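Local coordinates for protein Non-reducing end beta-L-arabinofuranosidase (Bacteroides thetaiotaomicron, PDB 5MQO) that probably hydrolyses glycosidic bonds of complex plant pectin, acting as a GH127-family aceric acidase, at residues N48-E53 / Y509-N514; G387-N392 / Q470-T475; S415-I420 / P678-G683. One frame throughout, in Å; residues are numbered along the deposited sequence.

How the contacts relate
The chain first meets 48-53, at the start of helix 50-69, and its partner 509-514 comes 456 residues later. The loop closed by contact 1 spans most of the helical catalytic region and enters the middle beta domain. Nested inside it, contact 2 closes a 77-residue loop, joining helix 382-399 to 470-475 at the exit from the helices. Contact 3 starts between those segments, in the last part of helix 402-416 and the turn after it, and closes a 257-residue loop at the C-terminal beta domain. It crosses both other contacts. Contacts 1 and 3 touch through Phe50, Trp511, Leu417 and Tyr680. Contact 2 touches neither; its nearest atoms are about 4 Å from contact 3.

Contact 1: N48-E53 / Y509-N514; sequences NGFWGE and YPWEGN
Phe50 lays one side of its ring, the CD2-CE2 side, against the loop proline Pro510 and the indole of Trp511. Its CD2 lies 3.4 Å from Pro510 CD. The same CD2 is 3.4 Å from Trp511 CZ2, which sits at the edge of the phenyl ring and near its plane. The phenyl ring and the six-membered ring of the indole have centroids 5.4 Å apart and planes at 50°, an oblique pairing. Phe50 also brings its CB to 3.8 Å from Tyr509 O. With CG anti to the backbone N (chi1 -170°), the ring swings off the first turn of the helix and onto the loop.

The peptide bond before Pro510 is cis, and the proline turns CD and CG towards the phenyl group. Pro510 CG also lies 4.2 Å above the indole plane of Trp511, over its centre. On the helix side, Gly49 is the N-cap, and Gly49 O accepts from Glu53 N at 3.0 Å. Phe50 CD1 is 3.7 Å above the ring plane of the neighbouring Trp51, towards its rim.

The surroundings are aromatic as well. Tyr413 of helix 402-416 meets Phe50 edge-to-face, and Trp46 stacks on Trp51. Leu604 of the C-terminal beta domain touches both Pro510 and Trp511. This is a buried aromatic cluster at an interdomain junction, where the helical catalytic domain of a GH127 enzyme meets its beta domains.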
# COMPACT_ATOMS: atom_id res chain seq x y z
N ASN A 48 -17.72 -11.01 4.33
CA ASN A 48 -17.52 -12.12 5.29
C ASN A 48 -16.17 -12.77 5.17
O ASN A 48 -16.09 -13.92 4.72
CB ASN A 48 -18.57 -13.25 5.07
CG ASN A 48 -19.99 -12.72 5.01
OD1 ASN A 48 -20.46 -12.07 5.95
ND2 ASN A 48 -20.66 -12.98 3.90
N GLY A 49 -15.10 -12.11 5.56
CA GLY A 49 -13.82 -12.80 5.58
C GLY A 49 -12.73 -11.97 6.18
O GLY A 49 -12.97 -11.19 7.11
N PHE A 50 -11.52 -12.13 5.62
CA PHE A 50 -10.33 -11.39 6.03
C PHE A 50 -10.66 -9.90 6.21
O PHE A 50 -10.48 -9.33 7.29
CB PHE A 50 -9.19 -11.57 5.02
CG PHE A 50 -7.86 -11.04 5.49
CD1 PHE A 50 -7.54 -9.69 5.42
CD2 PHE A 50 -6.90 -11.91 6.00
CE1 PHE A 50 -6.31 -9.22 5.86
CE2 PHE A 50 -5.66 -11.45 6.42
CZ PHE A 50 -5.36 -10.10 6.35
N TRP A 51 -11.16 -9.27 5.14
CA TRP A 51 -11.24 -7.80 5.12
C TRP A 51 -12.47 -7.25 5.84
O TRP A 51 -12.40 -6.17 6.43
CB TRP A 51 -11.11 -7.25 3.69
CG TRP A 51 -9.67 -7.24 3.17
CD1 TRP A 51 -9.14 -8.03 2.20
CD2 TRP A 51 -8.61 -6.41 3.64
NE1 TRP A 51 -7.81 -7.74 2.02
CE2 TRP A 51 -7.45 -6.75 2.89
CE3 TRP A 51 -8.52 -5.39 4.60
CZ2 TRP A 51 -6.23 -6.14 3.08
CZ3 TRP A 51 -7.29 -4.77 4.79
CH2 TRP A 51 -6.16 -5.15 4.03
N GLY A 52 -13.57 -7.98 5.77
CA GLY A 52 -14.73 -7.69 6.61
C GLY A 52 -14.36 -7.58 8.08
O GLY A 52 -14.75 -6.60 8.78
N GLU A 53 -13.59 -8.58 8.53
CA GLU A 53 -13.11 -8.65 9.92
C GLU A 53 -12.19 -7.48 10.26
O GLU A 53 -12.42 -6.78 11.25
CB GLU A 53 -12.43 -9.98 10.19
CG GLU A 53 -12.14 -10.25 11.66
CD GLU A 53 -11.17 -11.38 11.86
OE1 GLU A 53 -11.60 -12.57 11.86
OE2 GLU A 53 -9.97 -11.07 12.00
N TYR A 509 -10.24 -16.13 0.62
CA TYR A 509 -8.99 -15.41 0.29
C TYR A 509 -8.70 -14.37 1.38
O TYR A 509 -9.64 -13.79 1.93
CB TYR A 509 -9.15 -14.69 -1.07
CG TYR A 509 -7.88 -14.31 -1.82
CD1 TYR A 509 -7.28 -15.19 -2.73
CD2 TYR A 509 -7.31 -13.07 -1.65
CE1 TYR A 509 -6.13 -14.83 -3.42
CE2 TYR A 509 -6.16 -12.72 -2.35
CZ TYR A 509 -5.57 -13.59 -3.23
OH TYR A 509 -4.43 -13.19 -3.89
N PRO A 510 -7.44 -14.17 1.76
CA PRO A 510 -6.26 -14.84 1.22
C PRO A 510 -5.98 -16.27 1.72
O PRO A 510 -4.98 -16.88 1.30
CB PRO A 510 -5.14 -13.92 1.70
CG PRO A 510 -5.61 -13.50 3.05
CD PRO A 510 -7.12 -13.39 2.96
N TRP A 511 -6.84 -16.82 2.59
CA TRP A 511 -6.56 -18.10 3.21
C TRP A 511 -6.69 -19.25 2.23
O TRP A 511 -6.02 -20.24 2.40
CB TRP A 511 -7.43 -18.33 4.44
CG TRP A 511 -7.39 -17.19 5.41
CD1 TRP A 511 -8.46 -16.53 5.92
CD2 TRP A 511 -6.23 -16.56 5.97
NE1 TRP A 511 -8.05 -15.52 6.75
CE2 TRP A 511 -6.69 -15.52 6.80
CE3 TRP A 511 -4.85 -16.77 5.84
CZ2 TRP A 511 -5.82 -14.70 7.52
CZ3 TRP A 511 -3.99 -15.96 6.55
CH2 TRP A 511 -4.47 -14.94 7.39
N GLU A 512 -7.54 -19.10 1.21
CA GLU A 512 -7.74 -20.10 0.15
C GLU A 512 -7.91 -19.38 -1.17
O GLU A 512 -8.27 -18.21 -1.20
CB GLU A 512 -8.98 -20.94 0.40
CG GLU A 512 -9.01 -21.61 1.78
CD GLU A 512 -10.21 -22.53 1.98
OE1 GLU A 512 -11.34 -22.05 2.23
OE2 GLU A 512 -9.99 -23.77 1.92
N GLY A 513 -7.67 -20.10 -2.26
CA GLY A 513 -7.60 -19.50 -3.59
C GLY A 513 -8.83 -19.75 -4.44
O GLY A 513 -8.69 -19.81 -5.67
N ASN A 514 -10.01 -19.87 -3.82
CA ASN A 514 -11.25 -20.13 -4.55
C ASN A 514 -12.13 -18.92 -4.52
O ASN A 514 -12.57 -18.51 -3.45
CB ASN A 514 -12.04 -21.28 -3.92
CG ASN A 514 -11.23 -22.55 -3.84
OD1 ASN A 514 -10.67 -23.00 -4.84
ND2 ASN A 514 -11.12 -23.11 -2.64

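Contact 2: G387-N392 / Q470-T475; sequences GNMLFN and QNYAYT
The methyl group of Met389 sits almost exactly over the centre of the Tyr472 ring. CE is 3.6 Å from the ring centroid and only 2° off the ring normal, so it is nearly equidistant from all six ring carbons. This is a CH-pi contact. The sulfur stands behind the methyl: Met389 SD is 5.3 Å from the same centroid, a more distant Met-aromatic contact above the same face. The side chain reaches that far because it is fully extended, with CG anti to the backbone N (chi1 180°) and SD anti beyond it.

Leu390 comes in at the phenol end of the ring. Its CD2 lies 3.1 Å from Tyr472 OH. Trp393, one turn further along the helix, meets the tyrosine ring edge-to-face. With an alanine at Tyr472, the Met389 methyl is likely to lose the ring face it rests on and Leu390 CD2 its neighbour, which would leave the long methionine chain freer to turn.

Another flank of the helix is tied by amides. Asn392 ND2 donates to Asn388 O at 2.7 Å, in a nearly straight bond (176°). That carbonyl also accepts from Asn392 N, and the two donors approach from opposite faces of its plane. Asn392 OD1 bonds Trp327 NE1, which fixes the turn of the amide.

A disulfide between Cys383 and Cys458 links the starts of helices 382-399 and 458-466. The Met-aromatic contact packs helix 382-399 against the turn through which the chain passes from the helices into a beta sheet. The helical part is consistent with the (alpha/alpha)6 barrel of six-hairpin glycosidases.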
# COMPACT_ATOMS: atom_id res chain seq x y z
N GLY A 387 3.06 4.52 -0.15
CA GLY A 387 3.47 5.27 -1.33
C GLY A 387 3.67 4.36 -2.52
O GLY A 387 3.13 4.62 -3.59
N ASN A 388 4.44 3.29 -2.33
CA ASN A 388 4.66 2.30 -3.38
C ASN A 388 3.31 1.70 -3.84
O ASN A 388 3.12 1.44 -5.03
CB ASN A 388 5.58 1.20 -2.88
CG ASN A 388 6.13 0.32 -3.99
OD1 ASN A 388 6.40 0.77 -5.12
ND2 ASN A 388 6.34 -0.94 -3.66
N MET A 389 2.38 1.51 -2.91
CA MET A 389 1.06 0.98 -3.22
C MET A 389 0.25 1.93 -4.13
O MET A 389 -0.28 1.51 -5.15
CB MET A 389 0.30 0.75 -1.92
CG MET A 389 -1.10 0.20 -2.13
SD MET A 389 -2.06 0.10 -0.63
CE MET A 389 -3.68 0.02 -1.34
N LEU A 390 0.18 3.19 -3.74
CA LEU A 390 -0.50 4.24 -4.49
C LEU A 390 0.21 4.57 -5.83
O LEU A 390 -0.46 4.86 -6.80
CB LEU A 390 -0.62 5.49 -3.65
CG LEU A 390 -1.40 5.51 -2.34
CD1 LEU A 390 -1.11 6.81 -1.59
CD2 LEU A 390 -2.89 5.37 -2.54
N PHE A 391 1.54 4.52 -5.87
CA PHE A 391 2.26 4.58 -7.16
C PHE A 391 1.76 3.46 -8.07
O PHE A 391 1.32 3.71 -9.20
CB PHE A 391 3.79 4.51 -6.94
CG PHE A 391 4.63 4.48 -8.22
CD1 PHE A 391 4.29 5.22 -9.36
CD2 PHE A 391 5.82 3.76 -8.25
CE1 PHE A 391 5.09 5.20 -10.51
CE2 PHE A 391 6.62 3.74 -9.41
CZ PHE A 391 6.24 4.46 -10.55
N ASN A 392 1.74 2.24 -7.56
CA ASN A 392 1.39 1.11 -8.41
C ASN A 392 -0.07 1.14 -8.86
O ASN A 392 -0.42 0.63 -9.93
CB ASN A 392 1.73 -0.21 -7.73
CG ASN A 392 3.16 -0.59 -7.91
OD1 ASN A 392 3.51 -1.32 -8.83
ND2 ASN A 392 4.01 -0.05 -7.07
N GLN A 470 -11.24 -1.48 0.39
CA GLN A 470 -12.35 -1.82 -0.56
C GLN A 470 -12.34 -1.07 -1.88
O GLN A 470 -12.82 -1.61 -2.87
CB GLN A 470 -13.75 -1.70 0.06
CG GLN A 470 -14.14 -0.29 0.53
CD GLN A 470 -13.56 0.05 1.88
OE1 GLN A 470 -12.97 -0.81 2.55
NE2 GLN A 470 -13.70 1.31 2.28
N ASN A 471 -11.79 0.15 -1.87
CA ASN A 471 -11.68 0.98 -3.07
C ASN A 471 -10.60 0.53 -4.02
O ASN A 471 -10.43 1.16 -5.06
CB ASN A 471 -11.41 2.42 -2.70
CG ASN A 471 -12.61 3.09 -2.12
OD1 ASN A 471 -13.48 3.58 -2.86
ND2 ASN A 471 -12.69 3.13 -0.81
N TYR A 472 -9.87 -0.55 -3.67
CA TYR A 472 -8.87 -1.19 -4.53
C TYR A 472 -9.29 -2.58 -5.11
O TYR A 472 -8.52 -3.23 -5.83
CB TYR A 472 -7.55 -1.29 -3.72
CG TYR A 472 -7.01 0.09 -3.34
CD1 TYR A 472 -6.21 0.79 -4.23
CD2 TYR A 472 -7.37 0.71 -2.14
CE1 TYR A 472 -5.78 2.06 -3.94
CE2 TYR A 472 -6.94 2.00 -1.84
CZ TYR A 472 -6.13 2.68 -2.74
OH TYR A 472 -5.64 3.94 -2.47
N ALA A 473 -10.52 -3.03 -4.85
CA ALA A 473 -10.91 -4.40 -5.20
C ALA A 473 -11.14 -4.54 -6.69
O ALA A 473 -10.75 -5.55 -7.24
CB ALA A 473 -12.13 -4.84 -4.44
N TYR A 474 -11.75 -3.53 -7.32
CA TYR A 474 -12.07 -3.59 -8.75
C TYR A 474 -11.64 -2.31 -9.49
O TYR A 474 -11.45 -1.26 -8.87
CB TYR A 474 -13.59 -3.75 -8.98
CG TYR A 474 -14.30 -4.92 -8.31
CD1 TYR A 474 -14.39 -6.18 -8.93
CD2 TYR A 474 -14.94 -4.77 -7.07
CE1 TYR A 474 -15.05 -7.26 -8.32
CE2 TYR A 474 -15.60 -5.83 -6.46
CZ TYR A 474 -15.65 -7.07 -7.09
OH TYR A 474 -16.29 -8.11 -6.48
N THR A 475 -11.50 -2.40 -10.80
CA THR A 475 -11.56 -1.20 -11.64
C THR A 475 -12.51 -1.44 -12.78
O THR A 475 -12.91 -2.57 -13.06
CB THR A 475 -10.19 -0.88 -12.23
OG1 THR A 475 -9.67 -2.07 -12.84
CG2 THR A 475 -9.21 -0.36 -11.15

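Contact 3: S415-I420 / P678-G683; sequences SVLSGI and PYYAWG
Tyr680, Ser418 and Leu417 carry this contact. Leu417 lies alongside Tyr680 and points the same way, with its CD2 methyl over one face of the ring. CD2 is 4.0 Å from the ring centroid and 25° off the normal, a CH-pi contact shifted towards CD1. From Leu417 CD2 to Tyr680 CD1 the distance is 3.7 Å. Ala681 CB lies over the opposite face of that ring, near its rim, so a methyl group lies over each face. The CG of Tyr680 sits between the backbone N and the carbonyl carbon (chi1 82°), which keeps the ring beside the leucine.

Ser418 brings the two backbones close: its CA is 4.0 Å from Tyr680 CA. Its CB also rests 3.8 Å from Tyr679 CE2. The hydroxyls turn elsewhere, Ser418 OG to Asn431 OD1 and Tyr679 OH to the carbonyl of Pro432.

Arg449 joins the two segments from outside. Its guanidinium bonds Ser418 O through NH2 and Trp682 O through NH1, and it makes a cation-pi contact with the Trp682 ring.

The direct meeting of the catalytic and C-terminal domains here is thus apolar and rests on close fit. The hydroxyls of Ser418 and Tyr679 find partners outside the two segments. Directional bonds bridging the segments come through Arg449, which bonds a carbonyl of each; its positive charge would probably polarise both.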
# COMPACT_ATOMS: atom_id res chain seq x y z
N SER A 415 3.17 -4.84 3.92
CA SER A 415 3.90 -3.67 4.41
C SER A 415 3.05 -2.46 4.75
O SER A 415 3.58 -1.41 5.09
CB SER A 415 4.98 -3.31 3.40
OG SER A 415 4.47 -3.16 2.10
N VAL A 416 1.73 -2.61 4.71
CA VAL A 416 0.79 -1.55 5.11
C VAL A 416 -0.03 -2.09 6.29
O VAL A 416 -0.04 -1.49 7.37
CB VAL A 416 -0.12 -1.16 3.93
CG1 VAL A 416 -1.21 -0.19 4.35
CG2 VAL A 416 0.72 -0.55 2.81
N LEU A 417 -0.70 -3.23 6.08
CA LEU A 417 -1.43 -3.89 7.13
C LEU A 417 -0.51 -4.29 8.30
O LEU A 417 -0.97 -4.38 9.46
CB LEU A 417 -2.19 -5.08 6.56
CG LEU A 417 -3.04 -5.97 7.47
CD1 LEU A 417 -4.19 -5.22 8.13
CD2 LEU A 417 -3.57 -7.12 6.66
N SER A 418 0.78 -4.50 8.04
CA SER A 418 1.74 -4.78 9.13
C SER A 418 1.92 -3.59 10.06
O SER A 418 2.34 -3.73 11.19
CB SER A 418 3.09 -5.14 8.55
OG SER A 418 3.63 -4.00 7.91
N GLY A 419 1.61 -2.41 9.55
CA GLY A 419 1.76 -1.19 10.30
C GLY A 419 0.83 -0.96 11.47
O GLY A 419 1.06 -0.01 12.25
N ILE A 420 -0.21 -1.78 11.59
CA ILE A 420 -1.21 -1.64 12.65
C ILE A 420 -1.34 -2.98 13.34
O ILE A 420 -1.13 -4.01 12.74
CB ILE A 420 -2.58 -1.14 12.09
CG1 ILE A 420 -3.44 -0.52 13.20
CG2 ILE A 420 -3.33 -2.24 11.31
CD1 ILE A 420 -4.79 0.03 12.75
N PRO A 678 1.74 -15.21 9.35
CA PRO A 678 1.90 -14.15 8.38
C PRO A 678 2.66 -12.98 8.97
O PRO A 678 2.48 -12.65 10.14
CB PRO A 678 0.46 -13.74 8.07
CG PRO A 678 -0.34 -14.95 8.39
CD PRO A 678 0.32 -15.45 9.63
N TYR A 679 3.52 -12.37 8.16
CA TYR A 679 4.30 -11.24 8.60
C TYR A 679 3.42 -10.18 9.17
O TYR A 679 3.70 -9.70 10.27
CB TYR A 679 5.11 -10.67 7.45
CG TYR A 679 5.88 -9.42 7.74
CD1 TYR A 679 7.05 -9.45 8.53
CD2 TYR A 679 5.49 -8.21 7.20
CE1 TYR A 679 7.78 -8.29 8.78
CE2 TYR A 679 6.22 -7.05 7.41
CZ TYR A 679 7.36 -7.08 8.20
OH TYR A 679 8.03 -5.91 8.40
N TYR A 680 2.32 -9.84 8.49
CA TYR A 680 1.49 -8.73 8.93
C TYR A 680 1.06 -8.91 10.39
O TYR A 680 1.01 -7.94 11.13
CB TYR A 680 0.27 -8.53 8.03
CG TYR A 680 -0.90 -9.44 8.33
CD1 TYR A 680 -1.85 -9.10 9.26
CD2 TYR A 680 -1.06 -10.64 7.65
CE1 TYR A 680 -2.92 -9.94 9.52
CE2 TYR A 680 -2.12 -11.49 7.91
CZ TYR A 680 -3.03 -11.13 8.85
OH TYR A 680 -4.07 -11.96 9.09
N ALA A 681 0.78 -10.15 10.78
CA ALA A 681 0.39 -10.49 12.16
C ALA A 681 1.55 -10.62 13.17
O ALA A 681 1.31 -11.03 14.32
CB ALA A 681 -0.40 -11.79 12.14
N TRP A 682 2.80 -10.29 12.78
CA TRP A 682 3.90 -10.39 13.74
C TRP A 682 3.72 -9.36 14.86
O TRP A 682 2.97 -8.38 14.71
CB TRP A 682 5.29 -10.32 13.08
CG TRP A 682 5.93 -9.03 13.02
CD1 TRP A 682 5.77 -8.10 12.07
CD2 TRP A 682 6.89 -8.51 13.93
NE1 TRP A 682 6.56 -7.03 12.31
CE2 TRP A 682 7.26 -7.24 13.47
CE3 TRP A 682 7.47 -8.99 15.12
CZ2 TRP A 682 8.20 -6.43 14.13
CZ3 TRP A 682 8.40 -8.17 15.79
CH2 TRP A 682 8.76 -6.91 15.29
N GLY A 683 4.36 -9.65 15.99
CA GLY A 683 4.40 -8.75 17.12
C GLY A 683 3.07 -8.45 17.77
O GLY A 683 2.88 -7.36 18.25